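Local atomic coordinates of 2-dehydro-3-deoxy-D-arabinonate dehydratase (Sulfolobus solfataricus, PDB entry 2Q18), a protein that catalyses the metal-dependent dehydration of 2-dehydro-3-deoxy-D-arabinonate to 2,5-dioxopentanoate in a pentose oxidation pathway that leads to 2-oxoglutarate. Residues Y11-A16 and I23-E28; Y15-N20 and I51-L56; L34-Y37 and K41-L44; W77-S82 and E234-Y239. All coordinates share one frame; numbering follows the deposited sequence.

Interaction 1: residues Y11-A16 and I23-E28; sequences YYISYA and IIRLDE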
loop_
_atom_site.group_PDB
_atom_site.type_symbol
_atom_site.label_atom_id
_atom_site.label_comp_id
_atom_site.label_asym_id
_atom_site.label_seq_id
_atom_site.Cartn_x
_atom_site.Cartn_y
_atom_site.Cartn_z
ATOM N N TYR A 11 14.837 -5.488 5.617
ATOM C CA TYR A 11 13.602 -5.336 6.402
ATOM C C TYR A 11 13.865 -5.335 7.911
ATOM O O TYR A 11 14.930 -5.761 8.364
ATOM C CB TYR A 11 12.543 -6.394 6.021
ATOM C CG TYR A 11 13.001 -7.836 6.122
ATOM C CD1 TYR A 11 13.458 -8.523 4.995
ATOM C CD2 TYR A 11 12.960 -8.523 7.338
ATOM C CE1 TYR A 11 13.877 -9.854 5.081
ATOM C CE2 TYR A 11 13.382 -9.853 7.433
ATOM C CZ TYR A 11 13.835 -10.510 6.303
ATOM O OH TYR A 11 14.249 -11.827 6.391
ATOM N N TYR A 12 12.889 -4.857 8.677
ATOM C CA TYR A 12 13.018 -4.744 10.127
ATOM C C TYR A 12 12.311 -5.868 10.858
ATOM O O TYR A 12 11.270 -6.354 10.411
ATOM C CB TYR A 12 12.434 -3.422 10.628
ATOM C CG TYR A 12 13.182 -2.176 10.214
ATOM C CD1 TYR A 12 12.557 -1.193 9.445
ATOM C CD2 TYR A 12 14.506 -1.964 10.608
ATOM C CE1 TYR A 12 13.236 -0.030 9.069
ATOM C CE2 TYR A 12 15.194 -0.812 10.239
ATOM C CZ TYR A 12 14.557 0.149 9.469
ATOM O OH TYR A 12 15.234 1.293 9.102
ATOM N N ILE A 13 12.888 -6.274 11.986
ATOM C CA ILE A 13 12.200 -7.130 12.948
ATOM C C ILE A 13 12.383 -6.527 14.337
ATOM O O ILE A 13 13.504 -6.178 14.733
ATOM C CB ILE A 13 12.710 -8.595 12.938
ATOM C CG1 ILE A 13 12.663 -9.189 11.524
ATOM C CG2 ILE A 13 11.871 -9.457 13.900
ATOM C CD1 ILE A 13 13.385 -10.532 11.383
ATOM N N SER A 14 11.278 -6.393 15.065
ATOM C CA SER A 14 11.318 -5.893 16.430
ATOM C C SER A 14 11.245 -7.023 17.442
ATOM O O SER A 14 10.540 -8.015 17.239
ATOM C CB SER A 14 10.192 -4.889 16.675
ATOM O OG SER A 14 10.497 -3.651 16.063
ATOM N N TYR A 15 11.987 -6.858 18.531
ATOM C CA TYR A 15 12.013 -7.826 19.610
ATOM C C TYR A 15 11.882 -7.112 20.941
ATOM O O TYR A 15 12.254 -5.943 21.072
ATOM C CB TYR A 15 13.322 -8.623 19.611
ATOM C CG TYR A 15 13.617 -9.399 18.354
ATOM C CD1 TYR A 15 13.108 -10.684 18.168
ATOM C CD2 TYR A 15 14.434 -8.862 17.359
ATOM C CE1 TYR A 15 13.394 -11.410 17.014
ATOM C CE2 TYR A 15 14.721 -9.573 16.208
ATOM C CZ TYR A 15 14.202 -10.850 16.042
ATOM O OH TYR A 15 14.485 -11.556 14.893
ATOM N N ALA A 16 11.351 -7.829 21.924
ATOM C CA ALA A 16 11.289 -7.341 23.290
ATOM C C ALA A 16 11.989 -8.341 24.200
ATOM O O ALA A 16 11.750 -9.549 24.103
ATOM C CB ALA A 16 9.852 -7.159 23.719
ATOM N N ILE A 23 13.101 -13.567 25.225
ATOM C CA ILE A 23 12.968 -12.638 24.108
ATOM C C ILE A 23 11.737 -12.965 23.264
ATOM O O ILE A 23 11.530 -14.117 22.866
ATOM C CB ILE A 23 14.255 -12.603 23.251
ATOM C CG1 ILE A 23 15.427 -12.105 24.108
ATOM C CG2 ILE A 23 14.078 -11.716 22.011
ATOM C CD1 ILE A 23 16.765 -12.340 23.506
ATOM N N ILE A 24 10.926 -11.939 23.015
ATOM C CA ILE A 24 9.711 -12.060 22.218
ATOM C C ILE A 24 9.857 -11.323 20.882
ATOM O O ILE A 24 10.245 -10.154 20.848
ATOM C CB ILE A 24 8.475 -11.516 22.987
ATOM C CG1 ILE A 24 8.307 -12.255 24.322
ATOM C CG2 ILE A 24 7.196 -11.635 22.139
ATOM C CD1 ILE A 24 7.176 -11.721 25.190
ATOM N N ARG A 25 9.566 -12.021 19.789
ATOM C CA ARG A 25 9.462 -11.388 18.478
ATOM C C ARG A 25 8.085 -10.751 18.359
ATOM O O ARG A 25 7.062 -11.435 18.491
ATOM C CB ARG A 25 9.672 -12.409 17.366
ATOM C CG ARG A 25 9.436 -11.860 15.970
ATOM C CD ARG A 25 10.030 -12.778 14.939
ATOM N NE ARG A 25 9.649 -12.390 13.586
ATOM C CZ ARG A 25 10.290 -12.781 12.490
ATOM N NH1 ARG A 25 11.360 -13.569 12.581
ATOM N NH2 ARG A 25 9.866 -12.380 11.301
ATOM N N LEU A 26 8.066 -9.444 18.107
ATOM C CA LEU A 26 6.828 -8.671 18.100
ATOM C C LEU A 26 6.015 -8.855 16.827
ATOM O O LEU A 26 6.571 -8.907 15.727
ATOM C CB LEU A 26 7.123 -7.182 18.314
ATOM C CG LEU A 26 7.819 -6.767 19.615
ATOM C CD1 LEU A 26 7.833 -5.251 19.728
ATOM C CD2 LEU A 26 7.141 -7.380 20.826
ATOM N N ASP A 27 4.697 -8.950 16.999
ATOM C CA ASP A 27 3.749 -8.985 15.886
ATOM C C ASP A 27 3.492 -7.591 15.325
ATOM O O ASP A 27 3.285 -7.435 14.125
ATOM C CB ASP A 27 2.404 -9.557 16.340
ATOM C CG ASP A 27 2.464 -11.030 16.684
ATOM O OD1 ASP A 27 3.453 -11.710 16.339
ATOM O OD2 ASP A 27 1.496 -11.509 17.300
ATOM N N GLU A 28 3.485 -6.594 16.211
ATOM C CA GLU A 28 3.106 -5.221 15.876
ATOM C C GLU A 28 4.317 -4.322 15.626
ATOM O O GLU A 28 5.426 -4.616 16.091
ATOM C CB GLU A 28 2.307 -4.598 17.026
ATOM C CG GLU A 28 1.054 -5.343 17.447
ATOM C CD GLU A 28 0.185 -4.519 18.378
ATOM O OE1 GLU A 28 0.563 -4.323 19.555
ATOM O OE2 GLU A 28 -0.885 -4.067 17.930
HETATM O O HOH W 1 8.641 -7.264 14.334
#
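Residues Tyr11-Ala16 and Ile23-Glu28 run antiparallel, their strand axes 145° apart in direction, with Ala16 and Ile24 as a hydrogen-bonded pair and Tyr15 and Arg25 as the non-hydrogen-bonded pair beside it. Ala16 N gives its hydrogen to Ile24 O at 2.8 Å, and Ile24 N returns an equally short bond to Ala16 O. A nearly straight bond from Leu26 N to Ser14 O (3.0 Å) follows. Beyond it the backbones part and a water takes over, accepting from Ser14 N and donating to Leu26 O. On one face the small Ala16 leaves room for Leu26, whose CD2 lies 4.0 Å from Ala16 CB. On the other, Tyr15 CE1 rests 3.9 Å from Arg25 CB, and the ring and guanidinium planes are almost perpendicular. With CG anti to the backbone N (chi1 174°) and an extended chain beyond, Arg25 runs past this ring to Ile13, whose CG2 sits 3.7 Å from Arg25 NE, over one face of the guanidinium. The long aliphatic stem thus packs like a hydrophobic residue while the charged end reaches the second subunit, forming salt bridges to its Asp27 and Asp46; Tyr15 OH binds the same Asp46. A leucine in place of Arg25 would probably cost the two carboxylates of the second subunit their bridges to this guanidinium, and leave Ile13 without the flat group it covers. Together the segments form a beta hairpin, flanked by strands 2-8 and 45-49, whose Tyr15-Arg25 face contributes to a subunit interface of the homotetramer.

Interaction 2: residues Y15-N20 and I51-L56; sequences YAILDN and IDYQSL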
loop_
_atom_site.group_PDB
_atom_site.type_symbol
_atom_site.label_atom_id
_atom_site.label_comp_id
_atom_site.label_asym_id
_atom_site.label_seq_id
_atom_site.Cartn_x
_atom_site.Cartn_y
_atom_site.Cartn_z
ATOM N N TYR A 15 11.987 -6.858 18.531
ATOM C CA TYR A 15 12.013 -7.826 19.610
ATOM C C TYR A 15 11.882 -7.112 20.941
ATOM O O TYR A 15 12.254 -5.943 21.072
ATOM C CB TYR A 15 13.322 -8.623 19.611
ATOM C CG TYR A 15 13.617 -9.399 18.354
ATOM C CD1 TYR A 15 13.108 -10.684 18.168
ATOM C CD2 TYR A 15 14.434 -8.862 17.359
ATOM C CE1 TYR A 15 13.394 -11.410 17.014
ATOM C CE2 TYR A 15 14.721 -9.573 16.208
ATOM C CZ TYR A 15 14.202 -10.850 16.042
ATOM O OH TYR A 15 14.485 -11.556 14.893
ATOM N N ALA A 16 11.351 -7.829 21.924
ATOM C CA ALA A 16 11.289 -7.341 23.290
ATOM C C ALA A 16 11.989 -8.341 24.200
ATOM O O ALA A 16 11.750 -9.549 24.103
ATOM C CB ALA A 16 9.852 -7.159 23.719
ATOM N N ILE A 17 12.868 -7.843 25.064
ATOM C CA ILE A 17 13.438 -8.686 26.111
ATOM C C ILE A 17 12.729 -8.410 27.434
ATOM O O ILE A 17 12.595 -7.261 27.856
ATOM C CB ILE A 17 15.001 -8.599 26.218
ATOM C CG1 ILE A 17 15.504 -9.402 27.431
ATOM C CG2 ILE A 17 15.490 -7.156 26.271
ATOM C CD1 ILE A 17 16.917 -9.959 27.289
ATOM N N LEU A 18 12.241 -9.482 28.051
ATOM C CA LEU A 18 11.561 -9.416 29.339
ATOM C C LEU A 18 12.570 -9.524 30.482
ATOM O O LEU A 18 13.721 -9.921 30.268
ATOM C CB LEU A 18 10.511 -10.525 29.430
ATOM C CG LEU A 18 9.104 -10.291 28.860
ATOM C CD1 LEU A 18 9.067 -9.445 27.578
ATOM C CD2 LEU A 18 8.409 -11.626 28.641
ATOM N N ASP A 19 12.139 -9.165 31.691
ATOM C CA ASP A 19 13.014 -9.168 32.871
ATOM C C ASP A 19 13.669 -10.526 33.147
ATOM O O ASP A 19 14.810 -10.579 33.616
ATOM C CB ASP A 19 12.255 -8.675 34.110
ATOM C CG ASP A 19 12.033 -7.168 34.102
ATOM O OD1 ASP A 19 13.030 -6.415 34.010
ATOM O OD2 ASP A 19 10.864 -6.734 34.203
ATOM N N ASN A 20 12.958 -11.613 32.844
ATOM C CA ASN A 20 13.514 -12.965 32.991
ATOM C C ASN A 20 14.417 -13.397 31.823
ATOM O O ASN A 20 14.750 -14.580 31.687
ATOM C CB ASN A 20 12.400 -13.994 33.238
ATOM C CG ASN A 20 11.389 -14.058 32.103
ATOM O OD1 ASN A 20 11.602 -13.506 31.022
ATOM N ND2 ASN A 20 10.273 -14.738 32.349
ATOM N N ILE A 51 18.220 -15.609 19.216
ATOM C CA ILE A 51 18.480 -14.177 19.111
ATOM C C ILE A 51 19.342 -13.798 20.309
ATOM O O ILE A 51 18.859 -13.724 21.447
ATOM C CB ILE A 51 17.175 -13.318 19.059
ATOM C CG1 ILE A 51 16.241 -13.786 17.927
ATOM C CG2 ILE A 51 17.505 -11.825 18.934
ATOM C CD1 ILE A 51 16.855 -13.774 16.528
ATOM N N ASP A 52 20.623 -13.580 20.048
ATOM C CA ASP A 52 21.587 -13.316 21.102
ATOM C C ASP A 52 21.675 -11.814 21.360
ATOM O O ASP A 52 22.509 -11.115 20.781
ATOM C CB ASP A 52 22.951 -13.912 20.734
ATOM C CG ASP A 52 23.923 -13.945 21.910
ATOM O OD1 ASP A 52 23.665 -13.302 22.954
ATOM O OD2 ASP A 52 24.968 -14.613 21.774
ATOM N N TYR A 53 20.797 -11.340 22.240
ATOM C CA TYR A 53 20.682 -9.921 22.581
ATOM C C TYR A 53 21.993 -9.324 23.111
ATOM O O TYR A 53 22.425 -8.261 22.655
ATOM C CB TYR A 53 19.538 -9.732 23.582
ATOM C CG TYR A 53 19.473 -8.383 24.269
ATOM C CD1 TYR A 53 19.146 -7.222 23.559
ATOM C CD2 TYR A 53 19.711 -8.273 25.642
ATOM C CE1 TYR A 53 19.073 -5.984 24.199
ATOM C CE2 TYR A 53 19.637 -7.043 26.292
ATOM C CZ TYR A 53 19.316 -5.905 25.565
ATOM O OH TYR A 53 19.247 -4.689 26.207
ATOM N N GLN A 54 22.629 -10.020 24.054
ATOM C CA GLN A 54 23.902 -9.558 24.623
ATOM C C GLN A 54 24.997 -9.428 23.569
ATOM O O GLN A 54 25.755 -8.461 23.591
ATOM C CB GLN A 54 24.365 -10.449 25.781
ATOM C CG GLN A 54 23.474 -10.393 27.030
ATOM C CD GLN A 54 23.387 -9.005 27.671
ATOM O OE1 GLN A 54 22.386 -8.676 28.307
ATOM N NE2 GLN A 54 24.435 -8.196 27.514
ATOM N N SER A 55 25.061 -10.381 22.638
ATOM C CA SER A 55 26.006 -10.303 21.519
ATOM C C SER A 55 25.704 -9.148 20.574
ATOM O O SER A 55 26.627 -8.482 20.104
ATOM C CB SER A 55 26.049 -11.606 20.722
ATOM O OG SER A 55 26.727 -12.618 21.437
ATOM N N LEU A 56 24.420 -8.926 20.285
ATOM C CA LEU A 56 24.001 -7.791 19.452
ATOM C C LEU A 56 24.442 -6.464 20.054
ATOM O O LEU A 56 24.902 -5.583 19.335
ATOM C CB LEU A 56 22.480 -7.777 19.231
ATOM C CG LEU A 56 21.876 -8.681 18.153
ATOM C CD1 LEU A 56 20.351 -8.583 18.198
ATOM C CD2 LEU A 56 22.395 -8.331 16.759
#
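Next to the place where Tyr15 and Ile17 meet Ile51 and Tyr53, the shortest polar bond within the segments joins Ser55 OG to Asp52 OD2 at 2.7 Å. The other carboxylate oxygen, Asp52 OD1, accepts from Ser55 N at 3.3 Å, and both donors approach from above the carboxylate plane. Asp52 is the N-cap of helix 53-59, a position that suits aspartate because its short side chain can fold back on a backbone N-H of the first turn, and its negative charge would probably be favoured by the helix dipole. The chain enters through an inverse gamma turn centred on Asp52, closed by a weak Tyr53 N to Ile51 O bond; Ile51 and Tyr53, on its two sides, both face strand 11-17. No hydrogen bond passes between the two segments; the contact is apolar. Ile17 crosses Tyr53 at about a right angle and places its CG2 almost over the ring centre, 4.1 Å from the centroid and 12° off the normal, a CH-pi contact. Its other branch ends in CD1, 3.7 Å from Tyr53 CD2. This two-branched fit depends on the torsion that puts Ile17 CG1 anti to the backbone N (chi1 174°). Isoleucine suits the place because its short CG2 methyl and its longer CG1-CD1 arm can both lie against one flat ring. Further along, Ile51 comes at Tyr15 from the opposite direction: Ile51 CG1 lies 3.8 Å from Tyr15 CE1, and Ile51 CD1 reaches to 3.6 Å from Tyr15 OH, the hydroxyl bound to Asp46 of the second subunit. Phe4 of strand 2-8 meets both the Tyr15 and Tyr53 rings.

Interaction 3: residues L34-Y37 and K41-L44; sequences LMRY and KEVL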
loop_
_atom_site.group_PDB
_atom_site.type_symbol
_atom_site.label_atom_id
_atom_site.label_comp_id
_atom_site.label_asym_id
_atom_site.label_seq_id
_atom_site.Cartn_x
_atom_site.Cartn_y
_atom_site.Cartn_z
ATOM N N LEU A 34 4.428 -0.326 22.024
ATOM C CA LEU A 34 4.665 0.503 23.208
ATOM C C LEU A 34 3.373 1.133 23.730
ATOM O O LEU A 34 3.163 1.221 24.943
ATOM C CB LEU A 34 5.702 1.592 22.916
ATOM C CG LEU A 34 7.171 1.165 22.772
ATOM C CD1 LEU A 34 7.993 2.303 22.191
ATOM C CD2 LEU A 34 7.764 0.688 24.108
ATOM N N MET A 35 2.521 1.576 22.807
ATOM C CA MET A 35 1.206 2.113 23.156
ATOM C C MET A 35 0.337 1.050 23.842
ATOM O O MET A 35 -0.239 1.309 24.897
ATOM C CB MET A 35 0.511 2.687 21.920
ATOM C CG MET A 35 1.147 3.979 21.406
ATOM S SD MET A 35 0.532 4.473 19.789
ATOM C CE MET A 35 -1.141 4.968 20.215
ATOM N N ARG A 36 0.278 -0.149 23.258
ATOM C CA ARG A 36 -0.457 -1.269 23.859
ATOM C C ARG A 36 0.049 -1.605 25.261
ATOM O O ARG A 36 -0.751 -1.773 26.191
ATOM C CB ARG A 36 -0.402 -2.517 22.971
ATOM C CG ARG A 36 -1.235 -3.689 23.507
ATOM C CD ARG A 36 -1.173 -4.920 22.604
ATOM N NE ARG A 36 -1.538 -4.609 21.222
ATOM C CZ ARG A 36 -2.786 -4.531 20.759
ATOM N NH1 ARG A 36 -2.995 -4.243 19.482
ATOM N NH2 ARG A 36 -3.824 -4.735 21.565
ATOM N N TYR A 37 1.371 -1.706 25.409
ATOM C CA TYR A 37 1.976 -2.037 26.695
ATOM C C TYR A 37 1.634 -0.987 27.750
ATOM O O TYR A 37 1.372 -1.319 28.907
ATOM C CB TYR A 37 3.498 -2.197 26.579
ATOM C CG TYR A 37 4.118 -2.779 27.831
ATOM C CD1 TYR A 37 4.389 -1.973 28.936
ATOM C CD2 TYR A 37 4.410 -4.138 27.920
ATOM C CE1 TYR A 37 4.939 -2.503 30.095
ATOM C CE2 TYR A 37 4.967 -4.680 29.079
ATOM C CZ TYR A 37 5.229 -3.851 30.159
ATOM O OH TYR A 37 5.777 -4.366 31.312
ATOM N N LYS A 41 -0.123 -3.632 29.495
ATOM C CA LYS A 41 1.098 -4.455 29.549
ATOM C C LYS A 41 1.032 -5.727 28.694
ATOM O O LYS A 41 1.790 -6.673 28.909
ATOM C CB LYS A 41 1.500 -4.768 31.001
ATOM C CG LYS A 41 1.650 -3.524 31.864
ATOM C CD LYS A 41 2.308 -3.817 33.193
ATOM C CE LYS A 41 2.544 -2.520 33.957
ATOM N NZ LYS A 41 3.426 -2.722 35.139
ATOM N N GLU A 42 0.131 -5.735 27.716
ATOM C CA GLU A 42 0.021 -6.852 26.785
ATOM C C GLU A 42 1.088 -6.738 25.697
ATOM O O GLU A 42 1.371 -5.643 25.201
ATOM C CB GLU A 42 -1.376 -6.894 26.165
ATOM C CG GLU A 42 -1.700 -8.187 25.429
ATOM C CD GLU A 42 -3.081 -8.179 24.793
ATOM O OE1 GLU A 42 -3.639 -7.084 24.558
ATOM O OE2 GLU A 42 -3.607 -9.279 24.521
ATOM N N VAL A 43 1.686 -7.875 25.349
ATOM C CA VAL A 43 2.695 -7.942 24.297
ATOM C C VAL A 43 2.312 -9.042 23.311
ATOM O O VAL A 43 2.199 -10.211 23.687
ATOM C CB VAL A 43 4.114 -8.228 24.862
ATOM C CG1 VAL A 43 5.148 -8.175 23.753
ATOM C CG2 VAL A 43 4.481 -7.239 25.957
ATOM N N LEU A 44 2.109 -8.664 22.052
ATOM C CA LEU A 44 1.753 -9.634 21.020
ATOM C C LEU A 44 2.993 -10.134 20.285
ATOM O O LEU A 44 3.732 -9.346 19.692
ATOM C CB LEU A 44 0.743 -9.038 20.029
ATOM C CG LEU A 44 -0.561 -8.454 20.585
ATOM C CD1 LEU A 44 -1.330 -7.735 19.485
ATOM C CD2 LEU A 44 -1.426 -9.528 21.244
#
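Tyr37 and Lys41 lie at the heart of the close-packed part of this contact: the backbone of Lys41 lies over one face of the Tyr37 ring, with Lys41 CA 3.8 Å from the centroid in a CH-pi contact. Val43 CG2 meets the same ring at its edge, 3.7 Å from Tyr37 CD2. Tyrosine suits this place, since its flat body carries the apolar contacts while its hydroxyl reaches Asp198, which also pairs with Lys41 NZ. A bend at chi3 (-54°) swings the Arg36 guanidinium round so that the buried Leu44 covers one face, its CD1 3.6 Å from Arg36 NE. Lys41 N donates to Tyr37 O at 2.8 Å, an i to i+4 bond, though bent to 137° at the hydrogen. Here helix 30-40 stops: Lys41 takes a left-handed conformation with positive phi, and the chain turns back along the Arg36 and Tyr37 side chains before entering strand 45-49. The looser side holds the exposed Lys41 chain and a long salt bridge of 3.8 Å between Arg36 NH2 and Glu42 OE1, their planes steeply inclined; the stronger partner of Arg36 is Glu28. Arg9 of the second subunit approaches Glu42 in a weak, long ion pair and also comes close to the like-charged Arg36.

Interaction 4: residues W77-S82 and E234-Y239; sequences WGSGIS and EEQIQY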
loop_
_atom_site.group_PDB
_atom_site.type_symbol
_atom_site.label_atom_id
_atom_site.label_comp_id
_atom_site.label_asym_id
_atom_site.label_seq_id
_atom_site.Cartn_x
_atom_site.Cartn_y
_atom_site.Cartn_z
ATOM N N TRP A 77 12.487 16.040 19.508
ATOM C CA TRP A 77 12.602 17.360 20.104
ATOM C C TRP A 77 13.563 17.295 21.288
ATOM O O TRP A 77 13.769 16.234 21.884
ATOM C CB TRP A 77 11.231 17.848 20.585
ATOM C CG TRP A 77 10.252 18.162 19.481
ATOM C CD1 TRP A 77 9.538 17.266 18.734
ATOM C CD2 TRP A 77 9.868 19.464 19.022
ATOM N NE1 TRP A 77 8.732 17.932 17.836
ATOM C CE2 TRP A 77 8.915 19.282 17.992
ATOM C CE3 TRP A 77 10.227 20.770 19.390
ATOM C CZ2 TRP A 77 8.323 20.356 17.317
ATOM C CZ3 TRP A 77 9.642 21.838 18.718
ATOM C CH2 TRP A 77 8.696 21.622 17.694
ATOM N N GLY A 78 14.137 18.440 21.633
ATOM C CA GLY A 78 15.044 18.504 22.761
ATOM C C GLY A 78 14.713 19.624 23.718
ATOM O O GLY A 78 14.078 20.614 23.349
ATOM N N SER A 79 15.128 19.438 24.964
ATOM C CA SER A 79 15.132 20.500 25.947
ATOM C C SER A 79 16.577 20.689 26.399
ATOM O O SER A 79 17.404 19.780 26.277
ATOM C CB SER A 79 14.228 20.149 27.126
ATOM O OG SER A 79 13.790 21.322 27.797
ATOM N N GLY A 80 16.890 21.881 26.881
ATOM C CA GLY A 80 18.221 22.170 27.393
ATOM C C GLY A 80 18.128 23.020 28.637
ATOM O O GLY A 80 17.046 23.519 28.977
ATOM N N ILE A 81 19.268 23.185 29.308
ATOM C CA ILE A 81 19.369 23.970 30.547
ATOM C C ILE A 81 18.358 23.457 31.577
ATOM O O ILE A 81 17.624 24.231 32.196
ATOM C CB ILE A 81 19.205 25.497 30.286
ATOM C CG1 ILE A 81 19.846 25.891 28.950
ATOM C CG2 ILE A 81 19.820 26.311 31.433
ATOM C CD1 ILE A 81 19.235 27.120 28.300
ATOM N N SER A 82 18.327 22.138 31.740
ATOM C CA SER A 82 17.357 21.482 32.611
ATOM C C SER A 82 17.978 20.991 33.918
ATOM O O SER A 82 17.266 20.539 34.821
ATOM C CB SER A 82 16.700 20.313 31.875
ATOM O OG SER A 82 17.673 19.358 31.495
ATOM N N GLU A 234 7.846 16.228 32.986
ATOM C CA GLU A 234 6.433 16.616 32.906
ATOM C C GLU A 234 6.259 18.045 32.379
ATOM O O GLU A 234 5.431 18.290 31.503
ATOM C CB GLU A 234 5.780 16.457 34.287
ATOM C CG GLU A 234 4.355 16.993 34.425
ATOM C CD GLU A 234 3.850 16.983 35.875
ATOM O OE1 GLU A 234 4.671 17.139 36.812
ATOM O OE2 GLU A 234 2.623 16.828 36.076
ATOM N N GLU A 235 7.059 18.972 32.901
ATOM C CA GLU A 235 7.015 20.368 32.476
ATOM C C GLU A 235 7.545 20.540 31.053
ATOM O O GLU A 235 7.013 21.343 30.279
ATOM C CB GLU A 235 7.806 21.251 33.445
ATOM C CG GLU A 235 7.671 22.748 33.178
ATOM C CD GLU A 235 8.531 23.604 34.098
ATOM O OE1 GLU A 235 8.870 23.152 35.217
ATOM O OE2 GLU A 235 8.871 24.739 33.699
ATOM N N GLN A 236 8.594 19.789 30.714
ATOM C CA GLN A 236 9.150 19.825 29.362
ATOM C C GLN A 236 8.099 19.370 28.350
ATOM O O GLN A 236 7.932 19.997 27.303
ATOM C CB GLN A 236 10.403 18.953 29.251
ATOM C CG GLN A 236 11.545 19.345 30.193
ATOM C CD GLN A 236 12.792 18.500 29.976
ATOM O OE1 GLN A 236 12.884 17.744 29.006
ATOM N NE2 GLN A 236 13.759 18.630 30.875
ATOM N N ILE A 237 7.396 18.286 28.678
ATOM C CA ILE A 237 6.328 17.757 27.826
ATOM C C ILE A 237 5.193 18.777 27.675
ATOM O O ILE A 237 4.716 19.010 26.563
ATOM C CB ILE A 237 5.774 16.406 28.350
ATOM C CG1 ILE A 237 6.878 15.339 28.372
ATOM C CG2 ILE A 237 4.590 15.938 27.494
ATOM C CD1 ILE A 237 6.484 14.050 29.076
ATOM N N GLN A 238 4.787 19.387 28.792
ATOM C CA GLN A 238 3.757 20.437 28.797
ATOM C C GLN A 238 4.031 21.521 27.750
ATOM O O GLN A 238 3.164 21.840 26.943
ATOM C CB GLN A 238 3.622 21.058 30.199
ATOM C CG GLN A 238 2.665 22.254 30.279
ATOM C CD GLN A 238 2.687 22.989 31.626
ATOM O OE1 GLN A 238 1.973 23.974 31.807
ATOM N NE2 GLN A 238 3.502 22.515 32.566
ATOM N N TYR A 239 5.241 22.073 27.757
ATOM C CA TYR A 239 5.595 23.142 26.823
ATOM C C TYR A 239 5.828 22.646 25.391
ATOM O O TYR A 239 5.628 23.399 24.435
ATOM C CB TYR A 239 6.791 23.950 27.340
ATOM C CG TYR A 239 6.412 24.931 28.432
ATOM C CD1 TYR A 239 6.273 24.513 29.758
ATOM C CD2 TYR A 239 6.171 26.274 28.135
ATOM C CE1 TYR A 239 5.913 25.416 30.763
ATOM C CE2 TYR A 239 5.811 27.183 29.132
ATOM C CZ TYR A 239 5.684 26.747 30.440
ATOM O OH TYR A 239 5.325 27.642 31.423
#
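Gln236 meets Ser79 and Ser82 with the end of its side chain, the amide reaching from the helix across to the segment Trp77-Ser82. Gln236 OE1 lies 3.3 Å from Ser79 CB, and Gln236 NE2 lies 3.5 Å from Ser82 CB; both are van der Waals contacts, and no hydrogen bond crosses between the segments. With CG anti to the carbonyl carbon (chi1 -59°) and the chain extended beyond it, the glutamine spans the 6.9 Å between its own CA and Ser79 CA. Serine suits both facing sites because it is small enough to admit the amide and can spend its hydroxyl elsewhere: Ser79 OG bonds to Glu114 O, and Ser82 OG to Thr254 O. In the next shell, Gln236 NE2 donates to Arg231 O and, weakly, to Thr254 O, which probably helps to hold the amide in this rotation; Gln236 OE1 is buried with no partner in the model. An alanine at Gln236 would probably open a gap against the two serines and leave Arg231 O without this donor. Between these serines in the chain comes Ile81, a substrate-binding residue, and the side chain of Ser82 is about 7 Å from that of Thr256, another, consistent with a second-shell position next to the active site. Ser79 likewise lies about 7 Å, side chain to side chain, from the magnesium ligand Glu145. Helix 233-241 thus packs beside strand 76-80, which runs between the parallel strand 250-253 and the antiparallel strand 114-119, while Leu252 of the former also touches Gln236 and Ile237.

In the fold
Interactions 1, 2 and 3 gather in the N-terminal part of the chain and all touch the second subunit, whereas interaction 4 lies 26 to 31 Å from them, centre to centre, beside the substrate site. Interaction 1 is buried and rests on backbone pairing; interaction 2 shares Tyr15 and strand 11-17 with it, yet is purely apolar between its segments and only partly buried. Interaction 3, at the surface, mixes ring packing with loose charge pairing and joins interaction 1 through the Glu28-Arg36 salt bridge and Leu26 against Val43. Interaction 4 is buried like interaction 1, but its polar side chains merely touch and spend their hydrogen bonds on surrounding backbone carbonyls.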